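PDB 5IZT: outer surface protein from Borrelia burgdorferi, which is of unknown function but belongs to the family of helical Borrelia surface proteins around BbCRASP-1, a complement regulator-binding protein. Local coordinates for residues 178-183 with 327-332; 267-272 with 352-357; 280-285 with 371-376. One frame throughout, in Å; residues are numbered along the deposited sequence. Where two conformers were deposited one is given.

Contact 1: 178-183 with 327-332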
# COMPACT_ATOMS: atom_id res chain seq x y z
N SER A 178 -33.59 0.28 -9.66
CA SER A 178 -33.38 -1.13 -9.97
C SER A 178 -32.30 -1.74 -9.08
O SER A 178 -31.24 -1.12 -8.88
CB SER A 178 -33.00 -1.31 -11.45
OG SER A 178 -31.73 -1.91 -11.57
N LYS A 179 -32.56 -2.94 -8.57
CA LYS A 179 -31.56 -3.63 -7.76
C LYS A 179 -30.21 -3.70 -8.46
O LYS A 179 -29.17 -3.45 -7.84
CB LYS A 179 -32.03 -5.05 -7.41
CG LYS A 179 -33.02 -5.14 -6.26
CD LYS A 179 -32.92 -6.49 -5.57
CE LYS A 179 -32.77 -7.61 -6.58
NZ LYS A 179 -32.56 -8.93 -5.93
N LEU A 180 -30.21 -4.01 -9.76
CA LEU A 180 -28.94 -4.17 -10.48
C LEU A 180 -28.23 -2.84 -10.65
O LEU A 180 -27.01 -2.74 -10.45
CB LEU A 180 -29.18 -4.83 -11.84
CG LEU A 180 -27.92 -5.10 -12.67
CD1 LEU A 180 -27.00 -6.06 -11.95
CD2 LEU A 180 -28.28 -5.64 -14.06
N GLN A 181 -28.96 -1.80 -11.05
CA GLN A 181 -28.34 -0.49 -11.22
C GLN A 181 -27.79 0.04 -9.91
O GLN A 181 -26.72 0.65 -9.88
CB GLN A 181 -29.35 0.48 -11.83
CG GLN A 181 -29.56 0.21 -13.30
CD GLN A 181 -28.24 0.10 -14.04
OE1 GLN A 181 -27.42 1.02 -14.00
NE2 GLN A 181 -28.02 -1.03 -14.70
N THR A 182 -28.51 -0.20 -8.80
CA THR A 182 -28.02 0.26 -7.50
C THR A 182 -26.71 -0.42 -7.12
O THR A 182 -25.76 0.23 -6.66
CB THR A 182 -29.08 -0.00 -6.43
OG1 THR A 182 -30.20 0.86 -6.64
CG2 THR A 182 -28.50 0.24 -5.03
N LEU A 183 -26.67 -1.75 -7.26
CA LEU A 183 -25.47 -2.51 -6.96
C LEU A 183 -24.30 -2.03 -7.81
O LEU A 183 -23.20 -1.80 -7.30
CB LEU A 183 -25.73 -3.99 -7.23
CG LEU A 183 -24.79 -5.03 -6.64
CD1 LEU A 183 -24.99 -5.14 -5.14
CD2 LEU A 183 -24.99 -6.38 -7.34
N MET A 327 -23.85 -11.51 -10.14
CA MET A 327 -22.81 -12.38 -9.59
C MET A 327 -21.41 -11.81 -9.82
O MET A 327 -20.55 -11.86 -8.93
CB MET A 327 -22.91 -13.78 -10.22
CG MET A 327 -21.72 -14.70 -9.92
SD MET A 327 -21.97 -16.39 -10.52
CE MET A 327 -23.27 -16.93 -9.42
N LYS A 328 -21.15 -11.25 -11.00
CA LYS A 328 -19.83 -10.68 -11.24
C LYS A 328 -19.59 -9.45 -10.38
O LYS A 328 -18.48 -9.23 -9.89
CB LYS A 328 -19.65 -10.38 -12.73
CG LYS A 328 -19.60 -11.65 -13.59
CD LYS A 328 -19.44 -11.34 -15.08
CE LYS A 328 -19.71 -12.58 -15.93
NZ LYS A 328 -18.84 -13.74 -15.56
N LEU A 329 -20.62 -8.61 -10.20
CA LEU A 329 -20.46 -7.42 -9.35
C LEU A 329 -20.25 -7.80 -7.89
O LEU A 329 -19.45 -7.16 -7.18
CB LEU A 329 -21.70 -6.52 -9.48
CG LEU A 329 -21.86 -5.78 -10.81
CD1 LEU A 329 -23.26 -5.14 -10.88
CD2 LEU A 329 -20.78 -4.71 -10.93
N LYS A 330 -20.97 -8.82 -7.40
CA LYS A 330 -20.72 -9.32 -6.05
C LYS A 330 -19.29 -9.80 -5.90
O LYS A 330 -18.63 -9.52 -4.89
CB LYS A 330 -21.71 -10.46 -5.73
CG LYS A 330 -23.18 -10.06 -5.61
CD LYS A 330 -24.01 -11.27 -5.14
CE LYS A 330 -25.52 -11.03 -5.19
NZ LYS A 330 -25.94 -9.74 -4.57
N GLU A 331 -18.77 -10.52 -6.91
CA GLU A 331 -17.39 -11.00 -6.84
C GLU A 331 -16.39 -9.85 -6.85
O GLU A 331 -15.41 -9.87 -6.10
CB GLU A 331 -17.12 -11.97 -7.99
CG GLU A 331 -17.67 -13.37 -7.72
CD GLU A 331 -17.78 -14.26 -8.96
OE1 GLU A 331 -17.17 -13.93 -10.00
OE2 GLU A 331 -18.49 -15.29 -8.88
N LEU A 332 -16.63 -8.84 -7.70
CA LEU A 332 -15.73 -7.70 -7.73
C LEU A 332 -15.75 -6.96 -6.40
O LEU A 332 -14.71 -6.49 -5.92
CB LEU A 332 -16.10 -6.76 -8.88
CG LEU A 332 -15.82 -7.28 -10.30
CD1 LEU A 332 -16.38 -6.36 -11.38
CD2 LEU A 332 -14.32 -7.43 -10.48
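L180 and L183, one turn apart on helix 179-197, both meet L329 of helix 322-359, and these apolar touches carry the contact. L183 does most: its CD2 lies 3.9 Å from L329 CB and 4.1 Å from L329 CD1, the two side chains running past each other in opposite directions. Its CG is anti to the backbone N (chi1 -163°), which extends the isobutyl group across the gap. L180 arrives crosswise, at about a right angle to L329, and adds a methyl contact, CD1 to CD1 at 4.0 Å.

K330, exposed, brings NZ to 4.5 Å from L183 CD2 at the edge of the leucine cluster. K179 NZ, a like charge, stays 6.8 Å from K330 NZ.

Within 178-183, S178 OG accepts from Q181 N at 2.8 Å and 173°, an ST motif at the first turn of helix 179-197.

Leucines thus pack between two nearly aligned helices of the all-helical fold, the short axes 10.8 Å apart at 25°, and 327-332 lies in a predicted coiled coil. L180 also touches F325 of helix 322-359 and Y315 of helix 280-316, while L329 packs back on K184 and L187 of helix 179-197.

Contact 2: 267-272 with 352-357; sequences GSIMET and GLIANA. Unlike the reference sequence in segment 267-272: T272 (reference Ala).
I269 is the bump of this contact, and L353, I354 and A357 of helix 322-359 form the hollow that takes it. The tip, I269 CD1, settles into a corner formed by L353 CD2, 3.6 Å from it, and A357 CB, at 3.8 Å. The floor is backbone rather than side chain, since the same methyl comes within 3.9 Å of I354 CA, with I354 CG1 lying a little farther off at the border. The branch of the isoleucine is used too. Its CG2 leans on L353 CD2 at 4.0 Å and its CG1 on A357 CB at 3.9 Å. A single L353 methyl, CD2, thus meets both CD1 and CG2 of I269, the two side chains sliding past each other in opposite directions.

The torsions explain the reach: CG1 stands anti to the carbonyl carbon (chi1 -64°), and chi2 of 160° stretches CD1 straight out from helix 260-274. This is a steep helix-on-helix crossing within the all-helical BbCRASP-1-like domain; the local axes pass 10.6 Å apart at 64°, and the CA atoms of I269 and A357, at 7.3 Å, are the nearest pair.

M270, next to I269, sends its side chain to I283 and L286 of helix 280-316.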
# COMPACT_ATOMS: atom_id res chain seq x y z
N GLY A 267 9.89 6.66 9.54
CA GLY A 267 11.22 6.99 9.03
C GLY A 267 12.29 7.02 10.11
O GLY A 267 13.42 6.57 9.89
N SER A 268 11.94 7.53 11.29
CA SER A 268 12.91 7.56 12.39
C SER A 268 13.30 6.16 12.82
O SER A 268 14.44 5.93 13.21
CB SER A 268 12.35 8.33 13.58
OG SER A 268 12.23 9.71 13.27
N ILE A 269 12.36 5.21 12.76
CA ILE A 269 12.70 3.83 13.09
C ILE A 269 13.61 3.23 12.02
O ILE A 269 14.58 2.55 12.34
CB ILE A 269 11.42 3.00 13.28
CG1 ILE A 269 10.63 3.53 14.48
CG2 ILE A 269 11.75 1.52 13.46
CD1 ILE A 269 9.14 3.12 14.47
N MET A 270 13.32 3.51 10.73
CA MET A 270 14.23 3.06 9.67
C MET A 270 15.62 3.63 9.87
O MET A 270 16.62 2.92 9.71
CB MET A 270 13.70 3.44 8.29
CG MET A 270 12.34 2.84 7.91
SD MET A 270 12.24 1.04 8.08
CE MET A 270 11.43 0.88 9.68
N GLU A 271 15.70 4.91 10.22
CA GLU A 271 16.99 5.54 10.45
C GLU A 271 17.75 4.82 11.55
O GLU A 271 18.94 4.52 11.40
CB GLU A 271 16.82 7.02 10.81
CG GLU A 271 18.18 7.70 11.10
CD GLU A 271 18.03 9.18 11.40
OE1 GLU A 271 17.32 9.52 12.37
OE2 GLU A 271 18.57 9.99 10.63
N THR A 272 17.07 4.50 12.66
CA THR A 272 17.70 3.74 13.73
C THR A 272 18.20 2.39 13.24
O THR A 272 19.34 1.99 13.52
CB THR A 272 16.72 3.56 14.89
OG1 THR A 272 16.43 4.83 15.49
CG2 THR A 272 17.31 2.62 15.96
N GLY A 352 1.34 -0.57 14.96
CA GLY A 352 1.85 -1.22 16.16
C GLY A 352 3.36 -1.10 16.26
O GLY A 352 3.90 -0.86 17.35
N LEU A 353 4.05 -1.19 15.12
CA LEU A 353 5.50 -1.03 15.13
C LEU A 353 5.90 0.37 15.59
O LEU A 353 6.82 0.53 16.41
CB LEU A 353 6.04 -1.33 13.72
CG LEU A 353 7.53 -1.31 13.35
CD1 LEU A 353 7.78 -2.23 12.19
CD2 LEU A 353 8.02 0.06 12.98
N ILE A 354 5.21 1.39 15.09
CA ILE A 354 5.45 2.76 15.54
C ILE A 354 5.18 2.90 17.03
O ILE A 354 6.01 3.41 17.78
CB ILE A 354 4.59 3.75 14.72
CG1 ILE A 354 5.13 3.86 13.30
CG2 ILE A 354 4.48 5.11 15.43
CD1 ILE A 354 4.14 4.47 12.33
N ALA A 355 4.01 2.44 17.47
CA ALA A 355 3.65 2.55 18.88
C ALA A 355 4.63 1.80 19.77
O ALA A 355 4.91 2.24 20.89
CB ALA A 355 2.24 2.03 19.11
N ASN A 356 5.18 0.68 19.29
CA ASN A 356 6.02 -0.13 20.16
C ASN A 356 7.47 0.32 20.15
O ASN A 356 8.08 0.40 21.22
CB ASN A 356 5.90 -1.60 19.79
CG ASN A 356 4.68 -2.26 20.42
OD1 ASN A 356 3.63 -2.38 19.79
ND2 ASN A 356 4.82 -2.68 21.68
N ALA A 357 8.05 0.63 18.99
CA ALA A 357 9.43 1.08 18.99
C ALA A 357 9.58 2.45 19.66
O ALA A 357 10.70 2.84 19.99
CB ALA A 357 9.97 1.15 17.56

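Contact 3: 280-285 with 371-376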
# COMPACT_ATOMS: atom_id res chain seq x y z
N HIS A 280 20.21 -3.76 6.97
CA HIS A 280 19.76 -3.14 5.72
C HIS A 280 18.83 -4.06 4.92
O HIS A 280 17.88 -3.57 4.30
CB HIS A 280 20.98 -2.71 4.90
CG HIS A 280 21.72 -1.56 5.52
ND1 HIS A 280 22.84 -0.99 4.95
CD2 HIS A 280 21.48 -0.88 6.67
CE1 HIS A 280 23.26 -0.00 5.72
NE2 HIS A 280 22.46 0.08 6.77
N SER A 281 19.05 -5.38 4.94
CA SER A 281 18.14 -6.25 4.20
C SER A 281 16.74 -6.23 4.80
O SER A 281 15.74 -6.32 4.07
CB SER A 281 18.69 -7.68 4.16
OG SER A 281 19.96 -7.72 3.54
N LEU A 282 16.65 -6.12 6.13
CA LEU A 282 15.34 -6.01 6.77
C LEU A 282 14.63 -4.74 6.34
O LEU A 282 13.43 -4.75 6.03
CB LEU A 282 15.50 -6.04 8.29
CG LEU A 282 14.26 -5.62 9.10
CD1 LEU A 282 13.10 -6.58 8.88
CD2 LEU A 282 14.59 -5.47 10.61
N ILE A 283 15.35 -3.62 6.33
CA ILE A 283 14.76 -2.35 5.91
C ILE A 283 14.24 -2.46 4.49
O ILE A 283 13.13 -1.99 4.18
CB ILE A 283 15.80 -1.22 6.04
CG1 ILE A 283 16.21 -1.00 7.49
CG2 ILE A 283 15.24 0.10 5.49
CD1 ILE A 283 17.41 0.01 7.63
N ARG A 284 15.02 -3.07 3.59
CA ARG A 284 14.56 -3.29 2.22
C ARG A 284 13.25 -4.09 2.19
O ARG A 284 12.29 -3.69 1.52
CB ARG A 284 15.63 -4.02 1.40
CG ARG A 284 16.84 -3.16 1.02
CD ARG A 284 17.82 -3.89 0.09
NE ARG A 284 18.93 -3.00 -0.26
CZ ARG A 284 20.19 -3.17 0.16
NH1 ARG A 284 20.50 -4.20 0.93
NH2 ARG A 284 21.13 -2.31 -0.22
N GLU A 285 13.22 -5.23 2.89
CA GLU A 285 12.00 -6.06 2.90
C GLU A 285 10.81 -5.28 3.45
O GLU A 285 9.69 -5.42 2.94
CB GLU A 285 12.20 -7.34 3.70
CG GLU A 285 13.25 -8.33 3.16
CD GLU A 285 13.20 -9.68 3.89
OE1 GLU A 285 13.77 -9.81 5.00
OE2 GLU A 285 12.55 -10.62 3.37
N GLU A 371 15.79 -7.44 15.37
CA GLU A 371 15.31 -8.78 15.71
C GLU A 371 13.85 -8.75 16.12
O GLU A 371 13.05 -9.61 15.70
CB GLU A 371 16.17 -9.36 16.84
CG GLU A 371 15.75 -10.74 17.33
CD GLU A 371 16.43 -11.87 16.58
OE1 GLU A 371 16.85 -11.66 15.42
OE2 GLU A 371 16.53 -12.98 17.15
N TYR A 372 13.48 -7.79 16.97
CA TYR A 372 12.09 -7.68 17.43
C TYR A 372 11.13 -7.49 16.27
O TYR A 372 10.10 -8.16 16.17
CB TYR A 372 11.98 -6.51 18.41
CG TYR A 372 10.60 -6.33 18.99
CD1 TYR A 372 10.21 -7.06 20.11
CD2 TYR A 372 9.67 -5.47 18.42
CE1 TYR A 372 8.94 -6.92 20.66
CE2 TYR A 372 8.40 -5.33 18.95
CZ TYR A 372 8.05 -6.06 20.07
OH TYR A 372 6.80 -5.94 20.63
N ILE A 373 11.47 -6.57 15.36
CA ILE A 373 10.61 -6.28 14.21
C ILE A 373 10.53 -7.48 13.28
O ILE A 373 9.45 -7.83 12.78
CB ILE A 373 11.15 -5.02 13.48
CG1 ILE A 373 10.90 -3.78 14.34
CG2 ILE A 373 10.53 -4.90 12.08
CD1 ILE A 373 11.65 -2.54 13.87
N LYS A 374 11.66 -8.13 13.05
CA LYS A 374 11.67 -9.28 12.16
C LYS A 374 10.72 -10.37 12.66
O LYS A 374 9.98 -10.97 11.87
CB LYS A 374 13.10 -9.80 12.03
CG LYS A 374 13.34 -10.86 10.99
CD LYS A 374 14.81 -10.92 10.62
CE LYS A 374 15.69 -10.77 11.86
NZ LYS A 374 17.16 -10.83 11.57
N LYS A 375 10.69 -10.62 13.98
CA LYS A 375 9.85 -11.70 14.50
C LYS A 375 8.40 -11.28 14.75
O LYS A 375 7.52 -12.14 14.80
CB LYS A 375 10.48 -12.28 15.77
CG LYS A 375 11.79 -13.05 15.46
CD LYS A 375 12.50 -13.56 16.69
CE LYS A 375 13.63 -14.56 16.31
NZ LYS A 375 14.47 -14.90 17.49
N ARG A 376 8.11 -9.98 14.93
CA ARG A 376 6.74 -9.58 15.26
C ARG A 376 5.96 -9.08 14.06
O ARG A 376 4.78 -9.40 13.93
CB ARG A 376 6.71 -8.51 16.36
CG ARG A 376 5.27 -8.21 16.80
CD ARG A 376 5.15 -7.46 18.11
NE ARG A 376 3.74 -7.22 18.42
CZ ARG A 376 3.32 -6.52 19.48
NH1 ARG A 376 4.20 -6.01 20.33
NH2 ARG A 376 2.02 -6.34 19.69
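L282, near the start of helix 280-316, points at I373 and K374 of helix 366-395, a helix-helix contact in the all-helical bundle of the BbCRASP-1-like domain. It is a loose apolar contact, with 137 Å² buried over both sides and approaches no closer than 4.4 Å; the nearest CA atoms, L282 and K374, are 7.3 Å apart.

E371 opens the second segment facing away from helix 280-316. Its carboxylate serves its own helix instead: OE2 takes K375 NZ at 2.8 Å, approached 52° out of the carboxylate plane, and OE1 has a long salt bridge to K374 NZ at 4.0 Å. One carboxylate thus gathers two lysines in a surface network.

Y372, next, touches N356 of helix 322-359. I373 is the buried residue of this segment. Its CG2 lies 4.4 Å from L282 CD2, and its side chain also reaches I269 of helix 260-274 and L353 of helix 322-359, which places it where three other helices meet.

K374 is met at the root of its side chain, L282 CD1 lying 4.5 Å from both K374 CA and K374 CB. L282 gains this position because its CG is anti to the backbone N (chi1 167°), throwing the methyls toward helix 366-395. Beside them, E285 of helix 280-316 touches L378 and bonds through OE2 to Q382, tying the same two helices one turn further on.

From K374 to R376 the helix widens into a pi-type turn. R376 stands out from the helix, fully extended, and its NH1 donates to the OH of Y372, whose ring leans toward it, at 2.6 Å with an N-H...O angle of 152°, the oxygen lying in the guanidinium plane.

How the contacts relate
Contacts 2 and 3 form one neighbourhood: their centres are 11 Å apart and they touch directly, L353 CD1 to I373 CG2 at 3.8 Å and M270 O to I283 CD1 at 3.7 Å. Together they draw helices 260-274, 280-316, 322-359 and 366-395 into one cluster. Contact 1 lies on the opposite side of the chain's centre, its own centre 42 Å from each of theirs, and the nearest atoms are about 27 Å from contact 2 and 26 Å from contact 3. Helix 322-359 spans the distance, meeting helix 179-197 near the N-terminal end of 322-359 and helix 260-274 near the C-terminal end of 322-359. The segments of each pair of contacts alternate along the chain.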